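Local coordinates for periplasmic cell division protein (SufI) (PDB 6SYY) that acts as a multicopper oxidase, probably passing electrons from a mononuclear copper to a trinuclear copper cluster, with a methionine-rich loop that plays a role in catalysis, at residues F274-V279 against N291-A296; Y319-N324 against N358-V363. All blocks are in the same frame, centred on the assembly; numbering follows the deposited sequence.

Interaction 1. Residues F274-V279 against N291-A296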
ATOM      1  N   PHE A 274      21.203  -1.268   2.106  1.00 26.09           N
ATOM      2  CA  PHE A 274      20.124  -1.419   3.073  1.00 27.87           C
ATOM      3  C   PHE A 274      19.460  -2.764   2.808  1.00 34.21           C
ATOM      4  O   PHE A 274      19.814  -3.474   1.860  1.00 36.30           O
ATOM      5  CB  PHE A 274      19.134  -0.247   3.014  1.00 20.37           C
ATOM      6  CG  PHE A 274      18.501  -0.043   1.671  1.00 21.54           C
ATOM      7  CD1 PHE A 274      17.201  -0.462   1.433  1.00 27.05           C
ATOM      8  CD2 PHE A 274      19.194   0.589   0.648  1.00 37.00           C
ATOM      9  CE1 PHE A 274      16.604  -0.270   0.200  1.00 30.25           C
ATOM     10  CE2 PHE A 274      18.604   0.787  -0.591  1.00 26.66           C
ATOM     11  CZ  PHE A 274      17.305   0.354  -0.815  1.00 46.62           C
ATOM     12  N   TRP A 275      18.498  -3.122   3.658  1.00 23.62           N
ATOM     13  CA  TRP A 275      17.919  -4.459   3.642  1.00 24.62           C
ATOM     14  C   TRP A 275      16.403  -4.399   3.558  1.00 32.88           C
ATOM     15  O   TRP A 275      15.760  -3.725   4.365  1.00 24.13           O
ATOM     16  CB  TRP A 275      18.320  -5.243   4.889  1.00 31.20           C
ATOM     17  CG  TRP A 275      19.776  -5.515   4.978  1.00 39.18           C
ATOM     18  CD1 TRP A 275      20.418  -6.661   4.616  1.00 27.73           C
ATOM     19  CD2 TRP A 275      20.784  -4.624   5.464  1.00 33.20           C
ATOM     20  NE1 TRP A 275      21.766  -6.541   4.847  1.00 25.11           N
ATOM     21  CE2 TRP A 275      22.017  -5.298   5.367  1.00 29.26           C
ATOM     22  CE3 TRP A 275      20.764  -3.318   5.966  1.00 30.37           C
ATOM     23  CZ2 TRP A 275      23.217  -4.716   5.758  1.00 27.45           C
ATOM     24  CZ3 TRP A 275      21.955  -2.742   6.354  1.00 25.67           C
ATOM     25  CH2 TRP A 275      23.164  -3.443   6.252  1.00 22.97           C
ATOM     26  N   VAL A 276      15.840  -5.121   2.593  1.00 29.33           N
ATOM     27  CA  VAL A 276      14.408  -5.388   2.596  1.00 30.53           C
ATOM     28  C   VAL A 276      14.133  -6.434   3.664  1.00 32.53           C
ATOM     29  O   VAL A 276      14.727  -7.519   3.653  1.00 26.42           O
ATOM     30  CB  VAL A 276      13.929  -5.867   1.220  1.00 28.63           C
ATOM     31  CG1 VAL A 276      12.445  -6.216   1.266  1.00 18.84           C
ATOM     32  CG2 VAL A 276      14.206  -4.816   0.166  1.00 23.54           C
ATOM     33  N   ILE A 277      13.247  -6.114   4.599  1.00 26.97           N
ATOM     34  CA  ILE A 277      12.859  -7.084   5.613  1.00 30.08           C
ATOM     35  C   ILE A 277      11.391  -7.474   5.536  1.00 31.96           C
ATOM     36  O   ILE A 277      11.016  -8.522   6.090  1.00 23.95           O
ATOM     37  CB  ILE A 277      13.203  -6.584   7.032  1.00 23.17           C
ATOM     38  CG1 ILE A 277      12.449  -5.289   7.347  1.00 31.56           C
ATOM     39  CG2 ILE A 277      14.714  -6.425   7.186  1.00 20.28           C
ATOM     40  CD1 ILE A 277      12.345  -4.992   8.834  1.00 19.71           C
ATOM     41  N   GLY A 278      10.547  -6.703   4.861  1.00 21.35           N
ATOM     42  CA  GLY A 278       9.137  -7.032   4.807  1.00 18.87           C
ATOM     43  C   GLY A 278       8.477  -6.448   3.583  1.00 26.62           C
ATOM     44  O   GLY A 278       8.966  -5.484   2.984  1.00 21.85           O
ATOM     45  N   VAL A 279       7.353  -7.059   3.211  1.00 22.76           N
ATOM     46  CA  VAL A 279       6.519  -6.574   2.118  1.00 19.43           C
ATOM     47  C   VAL A 279       5.086  -6.462   2.625  1.00 25.52           C
ATOM     48  O   VAL A 279       4.849  -6.479   3.838  1.00 26.81           O
ATOM     49  CB  VAL A 279       6.622  -7.492   0.885  1.00 24.13           C
ATOM     50  CG1 VAL A 279       8.007  -7.380   0.256  1.00 18.90           C
ATOM     51  CG2 VAL A 279       6.342  -8.927   1.277  1.00 27.48           C
ATOM     52  N   ASN A 291      20.575  -2.374  -2.946  1.00 22.95           N
ATOM     53  CA  ASN A 291      20.930  -0.965  -3.046  1.00 25.37           C
ATOM     54  C   ASN A 291      19.853  -0.157  -3.761  1.00 22.19           C
ATOM     55  O   ASN A 291      20.066   1.027  -4.045  1.00 36.82           O
ATOM     56  CB  ASN A 291      22.294  -0.789  -3.730  1.00 24.30           C
ATOM     57  CG  ASN A 291      22.384  -1.498  -5.070  1.00 43.92           C
ATOM     58  OD1 ASN A 291      21.456  -1.459  -5.876  1.00 37.65           O
ATOM     59  ND2 ASN A 291      23.514  -2.152  -5.314  1.00 48.81           N
ATOM     60  N   GLU A 292      18.702  -0.765  -4.054  1.00 26.63           N
ATOM     61  CA  GLU A 292      17.546  -0.043  -4.570  1.00 34.50           C
ATOM     62  C   GLU A 292      16.312  -0.921  -4.426  1.00 25.35           C
ATOM     63  O   GLU A 292      16.404  -2.149  -4.348  1.00 35.55           O
ATOM     64  CB  GLU A 292      17.728   0.374  -6.035  1.00 31.50           C
ATOM     65  CG  GLU A 292      17.885  -0.778  -7.001  1.00 41.33           C
ATOM     66  CD  GLU A 292      17.674  -0.355  -8.438  1.00 47.16           C
ATOM     67  OE1 GLU A 292      16.567  -0.585  -8.964  1.00 57.57           O
ATOM     68  OE2 GLU A 292      18.609   0.218  -9.036  1.00 57.54           O
ATOM     69  N   ILE A 293      15.150  -0.270  -4.390  1.00 36.22           N
ATOM     70  CA  ILE A 293      13.866  -0.960  -4.333  1.00 27.53           C
ATOM     71  C   ILE A 293      12.878  -0.248  -5.245  1.00 27.35           C
ATOM     72  O   ILE A 293      12.851   0.987  -5.320  1.00 23.05           O
ATOM     73  CB  ILE A 293      13.306  -1.044  -2.899  1.00 26.76           C
ATOM     74  CG1 ILE A 293      13.248   0.344  -2.256  1.00 23.85           C
ATOM     75  CG2 ILE A 293      14.123  -2.011  -2.059  1.00 25.35           C
ATOM     76  CD1 ILE A 293      12.454   0.369  -0.976  1.00 23.40           C
ATOM     77  N   LEU A 294      12.069  -1.037  -5.941  1.00 28.64           N
ATOM     78  CA  LEU A 294      10.993  -0.542  -6.787  1.00 24.18           C
ATOM     79  C   LEU A 294       9.687  -0.750  -6.035  1.00 24.69           C
ATOM     80  O   LEU A 294       9.390  -1.871  -5.609  1.00 36.13           O
ATOM     81  CB  LEU A 294      10.978  -1.283  -8.123  1.00 24.87           C
ATOM     82  CG  LEU A 294      10.079  -0.798  -9.258  1.00 29.75           C
ATOM     83  CD1 LEU A 294      10.497   0.590  -9.701  1.00 27.64           C
ATOM     84  CD2 LEU A 294      10.157  -1.775 -10.419  1.00 34.31           C
ATOM     85  N   VAL A 295       8.922   0.321  -5.855  1.00 20.91           N
ATOM     86  CA  VAL A 295       7.689   0.263  -5.080  1.00 35.44           C
ATOM     87  C   VAL A 295       6.587   0.973  -5.857  1.00 30.69           C
ATOM     88  O   VAL A 295       6.696   2.166  -6.162  1.00 20.92           O
ATOM     89  CB  VAL A 295       7.866   0.863  -3.674  1.00 39.21           C
ATOM     90  CG1 VAL A 295       8.680   2.147  -3.726  1.00 42.65           C
ATOM     91  CG2 VAL A 295       6.514   1.079  -3.006  1.00 36.95           C
ATOM     92  N   ALA A 296       5.551   0.243  -6.186  1.00 23.59           N
ATOM     93  CA  ALA A 296       4.410   0.743  -6.927  1.00 34.73           C
ATOM     94  C   ALA A 296       3.299   1.155  -5.973  1.00 23.29           C
ATOM     95  O   ALA A 296       3.325   0.812  -4.786  1.00 26.37           O
ATOM     96  CB  ALA A 296       3.900  -0.333  -7.892  1.00 21.91           C
TER

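Interaction 2. Residues Y319-N324 against N358-V363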
ATOM      1  N   TYR A 319      16.733   8.908  -2.896  1.00 27.78           N
ATOM      2  CA  TYR A 319      16.662   9.396  -4.262  1.00 34.12           C
ATOM      3  C   TYR A 319      15.828   8.458  -5.120  1.00 31.46           C
ATOM      4  O   TYR A 319      15.906   7.235  -4.977  1.00 36.44           O
ATOM      5  CB  TYR A 319      18.063   9.535  -4.851  1.00 24.10           C
ATOM      6  CG  TYR A 319      18.105  10.379  -6.092  1.00 30.16           C
ATOM      7  CD1 TYR A 319      18.159  11.768  -6.009  1.00 25.97           C
ATOM      8  CD2 TYR A 319      18.093   9.793  -7.351  1.00 40.98           C
ATOM      9  CE1 TYR A 319      18.197  12.546  -7.149  1.00 28.61           C
ATOM     10  CE2 TYR A 319      18.132  10.562  -8.496  1.00 59.67           C
ATOM     11  CZ  TYR A 319      18.183  11.936  -8.391  1.00 50.71           C
ATOM     12  OH  TYR A 319      18.221  12.694  -9.537  1.00 69.24           O
ATOM     13  N   ASN A 320      15.029   9.043  -6.009  1.00 31.28           N
ATOM     14  CA  ASN A 320      14.218   8.291  -6.955  1.00 23.82           C
ATOM     15  C   ASN A 320      14.888   8.329  -8.318  1.00 24.87           C
ATOM     16  O   ASN A 320      15.088   9.409  -8.883  1.00 38.31           O
ATOM     17  CB  ASN A 320      12.802   8.859  -7.049  1.00 25.48           C
ATOM     18  CG  ASN A 320      11.945   8.105  -8.047  1.00 29.31           C
ATOM     19  OD1 ASN A 320      11.501   6.991  -7.779  1.00 32.68           O
ATOM     20  ND2 ASN A 320      11.719   8.705  -9.206  1.00 35.75           N
ATOM     21  N   PHE A 321      15.236   7.165  -8.832  1.00 29.37           N
ATOM     22  CA  PHE A 321      15.808   7.007 -10.158  1.00 25.90           C
ATOM     23  C   PHE A 321      14.717   6.671 -11.161  1.00 33.34           C
ATOM     24  O   PHE A 321      13.604   6.303 -10.772  1.00 36.03           O
ATOM     25  CB  PHE A 321      16.873   5.907 -10.140  1.00 25.79           C
ATOM     26  CG  PHE A 321      18.151   6.319  -9.466  1.00 35.52           C
ATOM     27  CD1 PHE A 321      19.072   7.117 -10.132  1.00 53.83           C
ATOM     28  CD2 PHE A 321      18.433   5.914  -8.171  1.00 37.61           C
ATOM     29  CE1 PHE A 321      20.249   7.501  -9.520  1.00 31.24           C
ATOM     30  CE2 PHE A 321      19.611   6.296  -7.554  1.00 45.38           C
ATOM     31  CZ  PHE A 321      20.519   7.090  -8.229  1.00 39.03           C
ATOM     32  N   PRO A 322      14.981   6.824 -12.460  1.00 27.85           N
ATOM     33  CA  PRO A 322      13.971   6.459 -13.466  1.00 39.33           C
ATOM     34  C   PRO A 322      13.502   5.021 -13.300  1.00 34.22           C
ATOM     35  O   PRO A 322      14.305   4.087 -13.247  1.00 42.24           O
ATOM     36  CB  PRO A 322      14.708   6.668 -14.790  1.00 29.86           C
ATOM     37  CG  PRO A 322      15.690   7.757 -14.484  1.00 30.19           C
ATOM     38  CD  PRO A 322      16.127   7.528 -13.063  1.00 28.76           C
ATOM     39  N   HIS A 323      12.180   4.846 -13.205  1.00 45.47           N
ATOM     40  CA  HIS A 323      11.619   3.537 -12.890  1.00 50.91           C
ATOM     41  C   HIS A 323      11.637   2.581 -14.073  1.00 48.90           C
ATOM     42  O   HIS A 323      11.545   1.366 -13.866  1.00 65.22           O
ATOM     43  CB  HIS A 323      10.189   3.682 -12.357  1.00 50.65           C
ATOM     44  CG  HIS A 323       9.259   4.400 -13.285  1.00 48.88           C
ATOM     45  ND1 HIS A 323       8.875   3.883 -14.503  1.00 37.82           N
ATOM     46  CD2 HIS A 323       8.623   5.590 -13.163  1.00 41.10           C
ATOM     47  CE1 HIS A 323       8.050   4.728 -15.096  1.00 53.04           C
ATOM     48  NE2 HIS A 323       7.879   5.771 -14.304  1.00 39.59           N
ATOM     49  N   ASN A 324      11.747   3.100 -15.298  1.00 49.50           N
ATOM     50  CA  ASN A 324      11.909   2.302 -16.512  1.00 50.30           C
ATOM     51  C   ASN A 324      10.781   1.291 -16.713  1.00 66.45           C
ATOM     52  O   ASN A 324      10.960   0.281 -17.400  1.00 55.04           O
ATOM     53  CB  ASN A 324      13.267   1.592 -16.526  1.00 52.30           C
ATOM     54  CG  ASN A 324      14.429   2.566 -16.557  1.00 77.53           C
ATOM     55  OD1 ASN A 324      14.332   3.643 -17.147  1.00 67.63           O
ATOM     56  ND2 ASN A 324      15.535   2.196 -15.919  1.00 50.47           N
ATOM     57  N   ASN A 358       8.885  10.019 -16.081  1.00 51.15           N
ATOM     58  CA  ASN A 358       9.909   9.015 -15.800  1.00 38.20           C
ATOM     59  C   ASN A 358      11.192   9.677 -15.306  1.00 37.32           C
ATOM     60  O   ASN A 358      12.294   9.182 -15.557  1.00 37.36           O
ATOM     61  CB  ASN A 358      10.190   8.156 -17.037  1.00 41.03           C
ATOM     62  CG  ASN A 358      10.964   6.882 -16.713  1.00 45.33           C
ATOM     63  OD1 ASN A 358      10.994   6.425 -15.569  1.00 31.36           O
ATOM     64  ND2 ASN A 358      11.597   6.305 -17.727  1.00 42.54           N
ATOM     65  N   SER A 359      11.065  10.794 -14.597  1.00 37.86           N
ATOM     66  CA  SER A 359      12.216  11.592 -14.214  1.00 56.13           C
ATOM     67  C   SER A 359      12.812  11.108 -12.894  1.00 47.73           C
ATOM     68  O   SER A 359      12.223  10.307 -12.164  1.00 38.94           O
ATOM     69  CB  SER A 359      11.832  13.070 -14.117  1.00 35.52           C
ATOM     70  OG  SER A 359      10.771  13.266 -13.200  1.00 50.51           O
ATOM     71  N   GLU A 360      14.013  11.600 -12.600  1.00 50.42           N
ATOM     72  CA  GLU A 360      14.696  11.324 -11.348  1.00 47.42           C
ATOM     73  C   GLU A 360      14.692  12.572 -10.477  1.00 32.65           C
ATOM     74  O   GLU A 360      14.720  13.700 -10.982  1.00 43.29           O
ATOM     75  CB  GLU A 360      16.132  10.854 -11.587  1.00 38.23           C
ATOM     76  CG  GLU A 360      16.994  11.818 -12.374  1.00 38.20           C
ATOM     77  CD  GLU A 360      18.420  11.321 -12.529  1.00 59.88           C
ATOM     78  OE1 GLU A 360      18.620  10.089 -12.588  1.00 70.55           O
ATOM     79  OE2 GLU A 360      19.342  12.160 -12.584  1.00 88.24           O
ATOM     80  N   PHE A 361      14.652  12.362  -9.164  1.00 32.61           N
ATOM     81  CA  PHE A 361      14.493  13.464  -8.225  1.00 34.06           C
ATOM     82  C   PHE A 361      14.707  12.953  -6.811  1.00 29.94           C
ATOM     83  O   PHE A 361      14.463  11.778  -6.519  1.00 28.77           O
ATOM     84  CB  PHE A 361      13.101  14.100  -8.344  1.00 36.25           C
ATOM     85  CG  PHE A 361      11.979  13.105  -8.300  1.00 28.19           C
ATOM     86  CD1 PHE A 361      11.443  12.595  -9.470  1.00 31.86           C
ATOM     87  CD2 PHE A 361      11.461  12.674  -7.091  1.00 27.32           C
ATOM     88  CE1 PHE A 361      10.411  11.676  -9.435  1.00 32.57           C
ATOM     89  CE2 PHE A 361      10.438  11.747  -7.051  1.00 38.06           C
ATOM     90  CZ  PHE A 361       9.908  11.254  -8.224  1.00 31.85           C
ATOM     91  N   GLU A 362      15.146  13.852  -5.935  1.00 26.73           N
ATOM     92  CA  GLU A 362      15.297  13.502  -4.531  1.00 29.16           C
ATOM     93  C   GLU A 362      13.931  13.415  -3.862  1.00 31.07           C
ATOM     94  O   GLU A 362      13.066  14.269  -4.073  1.00 40.16           O
ATOM     95  CB  GLU A 362      16.175  14.535  -3.824  1.00 30.78           C
ATOM     96  CG  GLU A 362      16.310  14.334  -2.324  1.00 51.07           C
ATOM     97  CD  GLU A 362      17.350  15.252  -1.714  1.00 48.71           C
ATOM     98  OE1 GLU A 362      18.336  15.574  -2.411  1.00 72.23           O
ATOM     99  OE2 GLU A 362      17.183  15.655  -0.544  1.00 64.86           O
ATOM    100  N   VAL A 363      13.730  12.366  -3.069  1.00 38.18           N
ATOM    101  CA  VAL A 363      12.506  12.237  -2.281  1.00 23.60           C
ATOM    102  C   VAL A 363      12.675  12.845  -0.896  1.00 35.52           C
ATOM    103  O   VAL A 363      11.785  13.542  -0.400  1.00 36.29           O
ATOM    104  CB  VAL A 363      12.090  10.755  -2.192  1.00 23.99           C
ATOM    105  CG1 VAL A 363      10.901  10.599  -1.266  1.00 22.14           C
ATOM    106  CG2 VAL A 363      11.772  10.207  -3.573  1.00 27.45           C
TER
HETATM  107  O   HOH W   1      10.827   7.928 -11.772  1.00 32.64           O

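Interaction 1. Residues F274-V279 against N291-A296
The carboxylate oxygens of E292, a residue that meets F274 through its backbone, are gripped by two arginines: R262 forms a salt bridge to OE1 and R271 another to OE2. On the opposite errand, E292 N faces the phenylalanine, whose CZ stops 3.7 Å from it.

Beyond this the phenylalanine packs on the peptide of N291 and on apolar side chains. F274 reaches across with its far end, CE2 lying 3.5 Å from the carbonyl carbon of N291. Its chi1 of 58° sets CG between the backbone N and the carbonyl carbon, and from there the ring extends toward the turn into strand 293-295. I293 comes to the edge of that ring, near its plane, with the CG2 methyl 3.8 Å from F274 CE1. The same methyl meets CG2 of V276 at 3.6 Å, so one branch of the isoleucine serves both F274 and V276, which flank W275 on strand 270-279. L265, I303 and V305 also pack on F274.

No hydrogen bond joins the two segments. F274 and V276 pair through their backbones with V290 and K288 instead, and the contact belongs to the interior of a plastocyanin-like domain. Its cohesion therefore rests on the fit of methyls, ring and the N291-E292 backbone, with charge kept to the E292 carboxylate.

Interaction 2. Residues Y319-N324 against N358-V363
N320 lies against F361, and its side chain can be followed outward atom by atom. CB sits over one face of the phenylalanine ring, 4.0 Å from the centroid, a CH-pi contact displaced toward the rim; CG2 of V363 touches the same carbon. CG passes CZ of F361, with the amide plane turned 31° from the ring. At the tip, ND2 skims CE1 and CZ and donates to a water at 2.8 Å, which in turn donates to S359 O, while OD1 accepts from the backbone N of R262. Beneath this, N320 and F361 form an antiparallel hydrogen-bonded pair, N320 N to F361 O at 2.8 Å and F361 N to N320 O at 3.0 Å.

Y319, with CG anti to the backbone N (chi1 -164°), lays a ring face over the F361 carbonyl, whose O stands 3.7 Å above the plane. Its OH comes within 3.2 Å of E360 CG, and its CD2 covers the face of F321. Trimming Y319 to an alanine would probably uncover the F361 carbonyl, leave the aliphatic part of E360 without the hydroxyl beside its CG and let F321 turn more freely.

Past the strand, N358 OD1 rests 3.3 Å above the H323 ring and takes only weak bonds from H323 N and N324 N. The H323 side chain lies about 13 Å from a bound copper ion. N358 thus appears to bring together the two flanks of what is probably the methionine-rich loop, by weak bonds and by packing on P322, whereas the strand pair itself relies on backbone bonds and ring faces.

Overall arrangement
Interaction 1 closes before interaction 2 opens along the chain, and their centres lie 15 Å apart. Strand 261-267 joins them: it pairs antiparallel with 270-279, 293-295 and 315-321, and the last of these pairs with 361-370. The contacts also meet directly, L294 CD1 packing 4.1 Å from H323 CB. Two arginines bridge them: R262 holds E292 of interaction 1 and the backbone oxygen of H323 in interaction 2, and R271 binds E292 while making a cation-pi contact with F321. The shared strand and arginines probably tie the domain interior to the flank of the unmodelled, probably methionine-rich segment; the H323 side chain is about 11 Å from that of H514, a copper ligand alongside H451 and C509.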